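Local coordinates for pentacotripeptide-repeat region of PRORP domain-containing protein (Brachypodium distachyon, PDB 4ME2) that probably binds RNA, including group II intron RNA in the chloroplast, as a pentatricopeptide-repeat protein built of helix-turn-helix repeats, at residues T47-A52 with L85-A90; A71-A76 with L105-A110; A55-T60 with A90-Q95; G96-A101 with A137-L142; T123-S128 with T172-A177. All coordinates share one frame; numbering follows the deposited sequence.

Every contact joins a helix to the next but one, so each closed loop holds one complete intervening helix. From the N terminus, contact 1 opens on helix 47-59, followed by contact 3 on the same helix; both end on helix 82-94 and share A90, and as their segments alternate along the chain, the two loops cross. Contact 2 opens on helix 66-77, inside both loops, and leaves them to reach helix 98-109. From that helix contact 4 runs to helix 133-151, crossing contact 2, and contact 5 crosses contact 4 to tie helix 118-126 to helix 168-180. None nests inside another. Contacts 1 and 3 close before contact 4 opens, and contact 2 before contact 5.

Contact 1 (T47-A52 with L85-A90); sequences TEAIHA and LLAAMA
With regular helical torsions at A49 (phi -65°, psi -48°), its place on the helix surface directs the methyl at helix 82-94, while A87 and A88 turn two methyls back toward it. A49 CB then lies 4.3 Å from A87 CB and 4.4 Å from A88 CB, and its nearest atom across the contact is A88 N, at 4.2 Å. The single methyl thus comes in over the backbone between two successive residues of the other helix. None of these groups has a rotatable side chain, so backbone position alone fixes the fit. The small groups let the helices come close: A49 CA and A88 CA are 5.0 Å apart. One turn on, A52 CB is a looser neighbour, 4.8 Å from A88 CB. Helix 66-77 separates the two in sequence, and this pairing of alternate helices belongs to the side-by-side stacking of helix-turn-helix units in a pentatricopeptide-repeat array. No hydrogen bond crosses between the segments, and A49 and A88 are both buried. S46 OG, just ahead of helix 47-59, is hydrogen-bonded to A49 N. L85 starts away from helix 47-59; its CG, anti to the backbone N (chi1 -180°), carries the branch toward helix 98-109, where it packs on A108. M89 also reaches that helix, touching A104 and L105.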
# COMPACT_ATOMS: atom_id res chain seq x y z
N THR A 47 22.84 1.73 15.83
CA THR A 47 23.09 0.51 16.57
C THR A 47 21.79 -0.25 16.86
O THR A 47 21.69 -1.45 16.61
CB THR A 47 23.82 0.80 17.88
OG1 THR A 47 25.10 1.38 17.58
CG2 THR A 47 24.02 -0.48 18.68
N GLU A 48 20.80 0.46 17.38
CA GLU A 48 19.54 -0.20 17.73
C GLU A 48 18.79 -0.74 16.51
O GLU A 48 18.16 -1.79 16.60
CB GLU A 48 18.64 0.68 18.62
CG GLU A 48 18.76 2.18 18.42
CD GLU A 48 20.07 2.74 18.94
OE1 GLU A 48 20.39 2.56 20.14
OE2 GLU A 48 20.78 3.37 18.15
N ALA A 49 18.85 -0.03 15.38
CA ALA A 49 18.22 -0.51 14.15
C ALA A 49 18.89 -1.80 13.67
O ALA A 49 18.22 -2.77 13.35
CB ALA A 49 18.25 0.55 13.07
N ILE A 50 20.23 -1.79 13.62
CA ILE A 50 20.98 -2.98 13.22
C ILE A 50 20.62 -4.19 14.07
O ILE A 50 20.35 -5.28 13.55
CB ILE A 50 22.51 -2.74 13.25
CG1 ILE A 50 22.91 -1.80 12.12
CG2 ILE A 50 23.26 -4.06 13.14
CD1 ILE A 50 24.39 -1.49 12.04
N HIS A 51 20.61 -4.00 15.39
CA HIS A 51 20.23 -5.08 16.31
C HIS A 51 18.84 -5.58 16.03
O HIS A 51 18.61 -6.79 16.03
CB HIS A 51 20.37 -4.64 17.77
CG HIS A 51 21.79 -4.67 18.29
ND1 HIS A 51 22.20 -3.91 19.32
CD2 HIS A 51 22.90 -5.40 17.87
CE1 HIS A 51 23.51 -4.14 19.56
NE2 HIS A 51 23.93 -5.06 18.67
N ALA A 52 17.91 -4.65 15.77
CA ALA A 52 16.52 -5.01 15.51
C ALA A 52 16.35 -5.79 14.21
O ALA A 52 15.57 -6.74 14.14
CB ALA A 52 15.64 -3.77 15.52
N LEU A 85 13.02 2.77 13.65
CA LEU A 85 12.07 1.83 13.04
C LEU A 85 12.07 1.94 11.52
O LEU A 85 12.14 0.93 10.81
CB LEU A 85 10.65 2.04 13.59
CG LEU A 85 9.59 1.09 13.01
CD1 LEU A 85 10.00 -0.37 13.15
CD2 LEU A 85 8.22 1.29 13.65
N LEU A 86 11.99 3.17 11.02
CA LEU A 86 12.00 3.40 9.59
C LEU A 86 13.33 2.99 8.96
O LEU A 86 13.36 2.54 7.82
CB LEU A 86 11.66 4.86 9.27
CG LEU A 86 10.27 5.33 9.70
CD1 LEU A 86 10.13 6.84 9.50
CD2 LEU A 86 9.16 4.60 8.95
N ALA A 87 14.43 3.15 9.70
CA ALA A 87 15.75 2.74 9.20
C ALA A 87 15.83 1.23 9.11
O ALA A 87 16.38 0.70 8.14
CB ALA A 87 16.87 3.30 10.07
N ALA A 88 15.29 0.54 10.11
CA ALA A 88 15.25 -0.93 10.11
C ALA A 88 14.40 -1.44 8.95
O ALA A 88 14.79 -2.38 8.24
CB ALA A 88 14.71 -1.46 11.43
N MET A 89 13.23 -0.82 8.75
CA MET A 89 12.38 -1.16 7.62
C MET A 89 13.12 -1.01 6.29
O MET A 89 13.10 -1.92 5.46
CB MET A 89 11.13 -0.28 7.61
CG MET A 89 10.15 -0.61 6.51
SD MET A 89 8.78 0.55 6.48
CE MET A 89 9.63 2.04 5.98
N ALA A 90 13.79 0.12 6.12
CA ALA A 90 14.46 0.42 4.86
C ALA A 90 15.63 -0.53 4.62
O ALA A 90 15.90 -0.90 3.48
CB ALA A 90 14.94 1.87 4.83

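Contact 2 (A71-A76 with L105-A110); sequences AAASAA and LHVARA
V107 and A73 are both directed at the opposite helix but meet offset, the CG2 branch of the valine closing the gap. V107 CG2 sits 3.8 Å from A73 CB and equally near the backbone, 3.8 Å from A73 O, with S74 N next at 4.1 Å. One methyl therefore rests on the side chain and the peptide of A73 together. The rotation about CA-CB explains the choice of branch. With CG1 opposite the backbone N (chi1 177°), CG2 lies opposite the carbonyl carbon and leads toward helix 66-77. V107 CG1 serves a second neighbour, L85 CD2, at 3.9 Å. No hydrogen bond spans the segments, and the contact buries only 86 Å² in all, so van der Waals packing carries it.

S74 flanks the patch, and its hydroxyl turns back into its own helix. S74 OG donates to A71 O over 3.1 Å from well above the carbonyl plane, and A75 N approaches that oxygen from the same face, so A71 O accepts two bonds. Beyond V107, R109 NH1 donates to H106 ND1 over 3.0 Å, almost in the ring plane but with a bent N-H...N angle of 137°. R109 NE is also engaged, in a salt bridge with E149.

The contact joins helices 66-77 and 98-109, one helix apart in the chain, within the helix-turn-helix array of a pentatricopeptide-repeat protein. Around it, A72 and A76 back onto L56 of helix 47-59, whereas L105 and H106 pack against L142 of helix 133-151, and L105 also touches F124 of helix 118-126.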
# COMPACT_ATOMS: atom_id res chain seq x y z
N ALA A 71 4.39 -11.60 14.71
CA ALA A 71 4.81 -11.74 16.10
C ALA A 71 6.27 -11.33 16.25
O ALA A 71 6.65 -10.65 17.22
CB ALA A 71 4.62 -13.18 16.57
N ALA A 72 7.09 -11.74 15.29
CA ALA A 72 8.50 -11.46 15.38
C ALA A 72 8.72 -9.96 15.25
O ALA A 72 9.56 -9.41 15.94
CB ALA A 72 9.28 -12.23 14.32
N ALA A 73 7.96 -9.31 14.37
CA ALA A 73 8.18 -7.88 14.10
C ALA A 73 7.86 -7.00 15.30
O ALA A 73 8.59 -6.06 15.59
CB ALA A 73 7.41 -7.43 12.87
N SER A 74 6.78 -7.31 16.01
CA SER A 74 6.49 -6.55 17.22
C SER A 74 7.55 -6.78 18.30
O SER A 74 7.95 -5.83 18.97
CB SER A 74 5.07 -6.84 17.75
OG SER A 74 4.91 -8.20 18.07
N ALA A 75 8.01 -8.01 18.45
CA ALA A 75 9.03 -8.32 19.44
C ALA A 75 10.37 -7.65 19.12
O ALA A 75 11.01 -7.08 19.99
CB ALA A 75 9.21 -9.83 19.58
N ALA A 76 10.78 -7.72 17.86
CA ALA A 76 12.11 -7.22 17.49
C ALA A 76 12.16 -5.70 17.31
O ALA A 76 13.18 -5.07 17.60
CB ALA A 76 12.61 -7.93 16.25
N LEU A 105 6.76 -2.38 8.26
CA LEU A 105 5.79 -1.36 7.86
C LEU A 105 4.54 -1.41 8.74
O LEU A 105 4.08 -0.38 9.22
CB LEU A 105 5.40 -1.49 6.38
CG LEU A 105 4.34 -0.52 5.83
CD1 LEU A 105 4.77 0.92 6.02
CD2 LEU A 105 4.03 -0.81 4.37
N HIS A 106 4.00 -2.61 8.96
CA HIS A 106 2.79 -2.74 9.78
C HIS A 106 2.99 -2.33 11.22
O HIS A 106 2.06 -1.80 11.85
CB HIS A 106 2.20 -4.14 9.67
CG HIS A 106 1.49 -4.38 8.36
ND1 HIS A 106 0.48 -3.60 7.92
CD2 HIS A 106 1.65 -5.38 7.41
CE1 HIS A 106 0.03 -4.07 6.75
NE2 HIS A 106 0.75 -5.16 6.44
N VAL A 107 4.19 -2.55 11.76
CA VAL A 107 4.52 -2.02 13.08
C VAL A 107 4.47 -0.49 13.01
O VAL A 107 3.86 0.15 13.87
CB VAL A 107 5.90 -2.50 13.59
CG1 VAL A 107 6.23 -1.85 14.92
CG2 VAL A 107 5.93 -4.02 13.74
N ALA A 108 5.09 0.10 11.99
CA ALA A 108 5.09 1.57 11.86
C ALA A 108 3.67 2.13 11.77
O ALA A 108 3.37 3.18 12.34
CB ALA A 108 5.91 2.00 10.65
N ARG A 109 2.81 1.42 11.05
CA ARG A 109 1.45 1.90 10.78
C ARG A 109 0.62 2.09 12.06
O ARG A 109 -0.34 2.85 12.06
CB ARG A 109 0.72 0.94 9.82
CG ARG A 109 1.23 0.95 8.38
CD ARG A 109 0.41 0.03 7.48
NE ARG A 109 -1.01 0.33 7.66
CZ ARG A 109 -1.86 -0.43 8.35
NH1 ARG A 109 -1.47 -1.57 8.88
NH2 ARG A 109 -3.12 -0.03 8.49
N ALA A 110 1.00 1.41 13.14
CA ALA A 110 0.29 1.50 14.42
C ALA A 110 0.87 2.55 15.37
O ALA A 110 0.33 2.78 16.46
CB ALA A 110 0.26 0.14 15.11

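Contact 3 (A55-T60 with A90-Q95); sequences ALKRLT and AELQRQ
K57 leaves helix 47-59 with its CB directed at helix 82-94, and chi1 of -71° sets CG opposite the carbonyl carbon, on course for helix 82-94. K57 CG passes L92 CD2 at 4.3 Å. The chain then bends at chi3 (63°), and CD and CE run past the carboxamide end of Q95, the two side chains crossing at about a right angle. K57 CE also brushes the H97 ring, 3.8 Å from H97 NE2. At the tip, K57 NZ lies 3.0 Å from Q95 NE2, in an amide that is probably turned over in the model.

One residue earlier, L56 CD2 meets L92 CD1 at 3.8 Å, the two leucines also crossing nearly at right angles. Both are buried, and they form the apolar part of this junction between alternate helices of the pentatricopeptide-repeat array. The backbones stand well apart here, K57 CA and L92 CA being 9.1 Å from each other, and long side chains fill the interval. T60 closes its own helix end by donating from OG1 to L56 O over 2.8 Å; the same hydroxyl is hydrogen-bonded to R64.

The clear salt bridge here lies within one helix. R94 grips E91 side-on, R94 NE donating to E91 OE1 over 2.9 Å in a nearly straight bond of 176° while NH2 takes the other carboxylate oxygen. K57 NZ stays 7.0 Å from E91 OE2, a distance at which any attraction is probably weak, the more so as E91 is already paired with R94. What joins the helices is thus mainly apolar: the leucine contact and the alkyl part of K57 at L92.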
# COMPACT_ATOMS: atom_id res chain seq x y z
N ALA A 55 17.67 -9.32 14.88
CA ALA A 55 16.70 -10.06 15.70
C ALA A 55 15.51 -10.53 14.87
O ALA A 55 15.08 -11.67 15.00
CB ALA A 55 16.24 -9.21 16.88
N LEU A 56 14.97 -9.66 14.02
CA LEU A 56 13.82 -10.03 13.20
C LEU A 56 14.17 -11.18 12.26
O LEU A 56 13.38 -12.10 12.08
CB LEU A 56 13.27 -8.83 12.43
CG LEU A 56 12.02 -9.10 11.58
CD1 LEU A 56 10.95 -9.81 12.38
CD2 LEU A 56 11.48 -7.81 10.98
N LYS A 57 15.36 -11.12 11.66
CA LYS A 57 15.84 -12.20 10.80
C LYS A 57 16.02 -13.50 11.60
O LYS A 57 15.56 -14.56 11.18
CB LYS A 57 17.13 -11.77 10.08
CG LYS A 57 16.89 -10.72 8.99
CD LYS A 57 18.15 -9.94 8.61
CE LYS A 57 19.23 -10.82 8.02
NZ LYS A 57 20.44 -10.03 7.65
N ARG A 58 16.65 -13.40 12.77
CA ARG A 58 16.87 -14.55 13.64
C ARG A 58 15.55 -15.21 14.05
O ARG A 58 15.41 -16.43 14.01
CB ARG A 58 17.65 -14.11 14.88
CG ARG A 58 18.00 -15.22 15.86
CD ARG A 58 18.68 -14.65 17.10
NE ARG A 58 17.76 -13.92 17.98
CZ ARG A 58 17.88 -12.64 18.31
NH1 ARG A 58 18.90 -11.90 17.87
NH2 ARG A 58 16.98 -12.08 19.11
N LEU A 59 14.57 -14.39 14.44
CA LEU A 59 13.27 -14.88 14.90
C LEU A 59 12.46 -15.57 13.81
O LEU A 59 11.55 -16.35 14.11
CB LEU A 59 12.44 -13.73 15.50
CG LEU A 59 12.94 -13.16 16.83
CD1 LEU A 59 12.21 -11.86 17.16
CD2 LEU A 59 12.78 -14.18 17.94
N THR A 60 12.78 -15.30 12.55
CA THR A 60 11.99 -15.84 11.46
C THR A 60 12.79 -16.74 10.55
O THR A 60 12.38 -17.01 9.43
CB THR A 60 11.38 -14.71 10.61
OG1 THR A 60 12.42 -13.85 10.13
CG2 THR A 60 10.35 -13.91 11.42
N ALA A 90 13.79 0.12 6.12
CA ALA A 90 14.46 0.42 4.86
C ALA A 90 15.63 -0.53 4.62
O ALA A 90 15.90 -0.90 3.48
CB ALA A 90 14.94 1.87 4.83
N GLU A 91 16.32 -0.91 5.68
CA GLU A 91 17.42 -1.86 5.54
C GLU A 91 16.93 -3.26 5.18
O GLU A 91 17.56 -3.96 4.38
CB GLU A 91 18.27 -1.90 6.80
CG GLU A 91 19.42 -2.91 6.76
CD GLU A 91 20.47 -2.61 5.70
OE1 GLU A 91 20.42 -1.55 5.04
OE2 GLU A 91 21.38 -3.45 5.52
N LEU A 92 15.80 -3.67 5.75
CA LEU A 92 15.20 -4.94 5.35
C LEU A 92 14.79 -4.91 3.88
O LEU A 92 14.97 -5.90 3.16
CB LEU A 92 14.02 -5.29 6.26
CG LEU A 92 14.37 -5.67 7.70
CD1 LEU A 92 13.15 -5.45 8.58
CD2 LEU A 92 14.88 -7.10 7.83
N GLN A 93 14.24 -3.78 3.43
CA GLN A 93 13.91 -3.57 2.02
C GLN A 93 15.15 -3.72 1.15
O GLN A 93 15.12 -4.43 0.14
CB GLN A 93 13.32 -2.17 1.79
CG GLN A 93 11.89 -1.95 2.28
CD GLN A 93 11.44 -0.50 2.09
OE1 GLN A 93 11.57 0.32 3.00
NE2 GLN A 93 10.92 -0.19 0.91
N ARG A 94 16.25 -3.07 1.55
CA ARG A 94 17.49 -3.06 0.77
C ARG A 94 18.09 -4.46 0.64
O ARG A 94 18.59 -4.83 -0.43
CB ARG A 94 18.52 -2.11 1.40
CG ARG A 94 19.72 -1.82 0.50
CD ARG A 94 20.86 -1.18 1.28
NE ARG A 94 21.38 -2.07 2.31
CZ ARG A 94 22.23 -3.07 2.08
NH1 ARG A 94 22.66 -3.32 0.85
NH2 ARG A 94 22.64 -3.83 3.09
N GLN A 95 18.02 -5.23 1.72
CA GLN A 95 18.52 -6.61 1.74
C GLN A 95 17.62 -7.56 0.95
O GLN A 95 18.00 -8.71 0.70
CB GLN A 95 18.70 -7.10 3.18
CG GLN A 95 19.79 -6.36 3.94
CD GLN A 95 19.99 -6.87 5.35
OE1 GLN A 95 20.60 -6.19 6.18
NE2 GLN A 95 19.50 -8.07 5.64

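Contact 4 (G96-A101 with A137-L142); sequences GHWSLA and AAVDAL
The W98 indole turns the outer edge of its six-membered ring toward helix 133-151. A138 CB lies at that edge, near the ring plane, 4.0 Å from W98 CH2, while V139 CG2 comes in obliquely, 3.9 Å from W98 CZ2. Over one face of the indole, at CZ2, lies S128 CB. The valine branch and the indole cross at about a right angle. W98 CG stands opposite the backbone N (chi1 -174°), and chi2 of 87° turns the ring plane across the plane of CA, CB and CG, so the benzo end extends across to the two small side chains. The polar edge is satisfied elsewhere: W98 NE1 is hydrogen-bonded to F124 O. That bond and the surrounding contacts restrict rotation of the indole.

The tryptophan opens helix 98-109 directly after a tight turn. G96, the first residue to leave helical angles (phi 84°), forms a Schellman motif, and H97, at the N-cap position, is the centre of an inverse gamma turn. H97 N probably bonds to L92 O, 3.0 Å off, which ties the turn to the helix before it. This is a helix-turn-helix connection of the repeat array, set at the start of W98's helix.

Helix 118-126 and its following loop flank the indole through F124, S127 and S128; on the same helix as W98, L100 packs on L92 of helix 82-94 and L56 of helix 47-59, while A138 of helix 133-151 also touches L102.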
# COMPACT_ATOMS: atom_id res chain seq x y z
N GLY A 96 16.45 -7.09 0.54
CA GLY A 96 15.51 -7.90 -0.23
C GLY A 96 14.62 -8.80 0.61
O GLY A 96 13.96 -9.70 0.08
N HIS A 97 14.58 -8.57 1.92
CA HIS A 97 13.68 -9.33 2.80
C HIS A 97 12.33 -8.68 2.81
O HIS A 97 11.95 -8.03 3.78
CB HIS A 97 14.23 -9.40 4.22
CG HIS A 97 15.57 -10.07 4.31
ND1 HIS A 97 15.76 -11.37 4.00
CD2 HIS A 97 16.81 -9.57 4.69
CE1 HIS A 97 17.06 -11.68 4.17
NE2 HIS A 97 17.70 -10.58 4.59
N TRP A 98 11.60 -8.85 1.71
CA TRP A 98 10.36 -8.12 1.48
C TRP A 98 9.31 -8.40 2.54
O TRP A 98 8.73 -7.46 3.09
CB TRP A 98 9.86 -8.40 0.07
CG TRP A 98 8.67 -7.57 -0.28
CD1 TRP A 98 8.65 -6.29 -0.83
CD2 TRP A 98 7.28 -7.93 -0.10
NE1 TRP A 98 7.37 -5.86 -0.99
CE2 TRP A 98 6.49 -6.79 -0.56
CE3 TRP A 98 6.63 -9.05 0.40
CZ2 TRP A 98 5.11 -6.80 -0.53
CZ3 TRP A 98 5.23 -9.05 0.43
CH2 TRP A 98 4.49 -7.95 -0.03
N SER A 99 9.08 -9.67 2.87
CA SER A 99 8.05 -10.00 3.87
C SER A 99 8.36 -9.41 5.26
O SER A 99 7.45 -8.97 5.96
CB SER A 99 7.82 -11.51 3.96
OG SER A 99 8.91 -12.14 4.59
N LEU A 100 9.64 -9.39 5.64
CA LEU A 100 10.06 -8.81 6.92
C LEU A 100 9.93 -7.30 6.89
O LEU A 100 9.55 -6.70 7.90
CB LEU A 100 11.51 -9.17 7.25
CG LEU A 100 11.81 -10.66 7.43
CD1 LEU A 100 13.23 -10.84 7.95
CD2 LEU A 100 10.82 -11.30 8.37
N ALA A 101 10.24 -6.69 5.75
CA ALA A 101 10.11 -5.23 5.61
C ALA A 101 8.64 -4.83 5.70
O ALA A 101 8.32 -3.78 6.27
CB ALA A 101 10.73 -4.75 4.30
N ALA A 137 -1.25 -11.82 -1.84
CA ALA A 137 -2.20 -11.76 -0.74
C ALA A 137 -1.82 -10.66 0.23
O ALA A 137 -2.69 -9.94 0.73
CB ALA A 137 -2.26 -13.10 -0.02
N ALA A 138 -0.52 -10.54 0.51
CA ALA A 138 -0.04 -9.52 1.44
C ALA A 138 -0.23 -8.11 0.87
O ALA A 138 -0.54 -7.18 1.62
CB ALA A 138 1.41 -9.78 1.83
N VAL A 139 -0.04 -7.96 -0.44
CA VAL A 139 -0.27 -6.67 -1.08
C VAL A 139 -1.75 -6.31 -1.05
O VAL A 139 -2.11 -5.17 -0.76
CB VAL A 139 0.27 -6.63 -2.53
CG1 VAL A 139 -0.26 -5.40 -3.27
CG2 VAL A 139 1.79 -6.62 -2.54
N ASP A 140 -2.63 -7.26 -1.35
CA ASP A 140 -4.07 -6.99 -1.31
C ASP A 140 -4.49 -6.55 0.09
O ASP A 140 -5.32 -5.64 0.24
CB ASP A 140 -4.90 -8.21 -1.72
CG ASP A 140 -4.72 -8.58 -3.18
OD1 ASP A 140 -4.09 -7.83 -3.95
OD2 ASP A 140 -5.22 -9.67 -3.54
N ALA A 141 -3.93 -7.21 1.10
CA ALA A 141 -4.22 -6.89 2.49
C ALA A 141 -3.71 -5.50 2.87
O ALA A 141 -4.39 -4.77 3.59
CB ALA A 141 -3.65 -7.96 3.43
N LEU A 142 -2.54 -5.13 2.36
CA LEU A 142 -1.99 -3.80 2.61
C LEU A 142 -2.92 -2.72 2.05
O LEU A 142 -3.12 -1.67 2.69
CB LEU A 142 -0.59 -3.67 2.00
CG LEU A 142 0.09 -2.29 2.11
CD1 LEU A 142 0.26 -1.88 3.57
CD2 LEU A 142 1.42 -2.29 1.38

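Contact 5 (T123-S128 with T172-A177); sequences TFVSSS and TRLVRA
In the stack of alternate helices that builds this repeat protein, V125 and S126 at the end of helix 118-126 pack on A177 of helix 168-180. V125 divides its branches between two partners. CG1, opposite the backbone N (chi1 174°), reaches the alanine: V125 CG1 is 3.8 Å from A177 CB and 3.5 Å from A177 O. V125 CG2 meets L174 CD1 at 3.9 Å, and these side chains cross at about a right angle. The L174 CB starts off to one side, and only the end of the branch comes near.

The backbones are closest where the alanine sits, S126 CA and A177 CA being 5.6 Å apart. The two helices are one helix apart in the chain, helix 133-151 lying between them in sequence, as neighbours in the stacked helix-turn-helix array. That intervening helix also touches both sides, V139 resting on V125 and F146 on L174.

On the exposed side, S126 OG lies 3.5 Å from A177 CB, and a water bridges the segments: it is 3.0 Å from S126 OG and donates to A177 O over 2.9 Å. No direct hydrogen bond does so. Two serines finish helix 118-126 by folding their hydroxyls onto carbonyls of its last turn. S128 OG donates to V125 O over 2.7 Å, an oxygen also bonded by S128 N; S127 OG and S127 N take T123 O from opposite faces.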
# COMPACT_ATOMS: atom_id res chain seq x y z
N THR A 123 5.89 1.70 -3.33
CA THR A 123 7.21 1.08 -3.32
C THR A 123 7.17 -0.38 -2.84
O THR A 123 7.83 -1.25 -3.42
CB THR A 123 8.22 1.93 -2.52
OG1 THR A 123 8.42 3.17 -3.21
CG2 THR A 123 9.56 1.21 -2.40
N PHE A 124 6.37 -0.66 -1.81
CA PHE A 124 6.19 -2.04 -1.37
C PHE A 124 5.50 -2.89 -2.42
O PHE A 124 5.79 -4.07 -2.56
CB PHE A 124 5.46 -2.09 -0.03
CG PHE A 124 6.36 -1.93 1.16
CD1 PHE A 124 6.92 -3.05 1.77
CD2 PHE A 124 6.69 -0.67 1.64
CE1 PHE A 124 7.77 -2.91 2.86
CE2 PHE A 124 7.54 -0.52 2.73
CZ PHE A 124 8.09 -1.65 3.34
N VAL A 125 4.58 -2.29 -3.17
CA VAL A 125 3.90 -3.03 -4.24
C VAL A 125 4.88 -3.40 -5.35
O VAL A 125 4.96 -4.57 -5.75
CB VAL A 125 2.71 -2.24 -4.83
CG1 VAL A 125 2.12 -2.97 -6.02
CG2 VAL A 125 1.64 -2.01 -3.77
N SER A 126 5.62 -2.41 -5.83
CA SER A 126 6.56 -2.60 -6.94
C SER A 126 7.71 -3.56 -6.61
O SER A 126 8.22 -4.25 -7.49
CB SER A 126 7.11 -1.25 -7.41
OG SER A 126 6.06 -0.46 -7.92
N SER A 127 8.10 -3.59 -5.34
CA SER A 127 9.22 -4.42 -4.88
C SER A 127 8.77 -5.81 -4.44
O SER A 127 9.62 -6.64 -4.11
CB SER A 127 9.99 -3.72 -3.76
OG SER A 127 9.20 -3.57 -2.58
N SER A 128 7.47 -6.07 -4.44
CA SER A 128 6.99 -7.40 -4.07
C SER A 128 7.35 -8.38 -5.17
O SER A 128 7.44 -7.98 -6.33
CB SER A 128 5.47 -7.42 -3.83
OG SER A 128 4.74 -7.18 -5.02
N THR A 172 -2.09 7.96 -7.58
CA THR A 172 -1.98 7.38 -8.92
C THR A 172 -0.76 6.46 -9.01
O THR A 172 -0.80 5.44 -9.70
CB THR A 172 -1.95 8.47 -10.02
OG1 THR A 172 -3.12 9.29 -9.91
CG2 THR A 172 -1.94 7.82 -11.41
N ARG A 173 0.31 6.83 -8.32
CA ARG A 173 1.51 6.00 -8.23
C ARG A 173 1.19 4.63 -7.64
O ARG A 173 1.66 3.61 -8.15
CB ARG A 173 2.59 6.67 -7.39
CG ARG A 173 3.36 7.76 -8.11
CD ARG A 173 4.67 8.10 -7.41
NE ARG A 173 5.68 7.04 -7.55
CZ ARG A 173 6.38 6.81 -8.66
NH1 ARG A 173 6.19 7.55 -9.75
NH2 ARG A 173 7.28 5.83 -8.68
N LEU A 174 0.41 4.61 -6.57
CA LEU A 174 -0.02 3.36 -5.96
C LEU A 174 -0.87 2.54 -6.93
O LEU A 174 -0.67 1.32 -7.08
CB LEU A 174 -0.77 3.61 -4.65
CG LEU A 174 -1.43 2.39 -4.00
CD1 LEU A 174 -0.41 1.31 -3.66
CD2 LEU A 174 -2.18 2.81 -2.75
N VAL A 175 -1.81 3.20 -7.61
CA VAL A 175 -2.69 2.50 -8.54
C VAL A 175 -1.90 1.94 -9.73
O VAL A 175 -2.12 0.81 -10.16
CB VAL A 175 -3.86 3.41 -9.01
CG1 VAL A 175 -4.57 2.78 -10.19
CG2 VAL A 175 -4.83 3.66 -7.86
N ARG A 176 -0.97 2.74 -10.26
CA ARG A 176 -0.04 2.29 -11.31
C ARG A 176 0.72 1.04 -10.87
O ARG A 176 0.87 0.07 -11.62
CB ARG A 176 1.00 3.37 -11.59
CG ARG A 176 0.86 4.14 -12.89
CD ARG A 176 1.99 5.17 -12.99
NE ARG A 176 3.23 4.63 -13.55
CZ ARG A 176 4.34 5.33 -13.73
NH1 ARG A 176 4.39 6.61 -13.40
NH2 ARG A 176 5.42 4.75 -14.24
N ALA A 177 1.23 1.08 -9.64
CA ALA A 177 2.04 -0.02 -9.13
C ALA A 177 1.19 -1.28 -9.00
O ALA A 177 1.62 -2.36 -9.38
CB ALA A 177 2.68 0.35 -7.80
O HOH W 1 4.48 -2.43 -9.61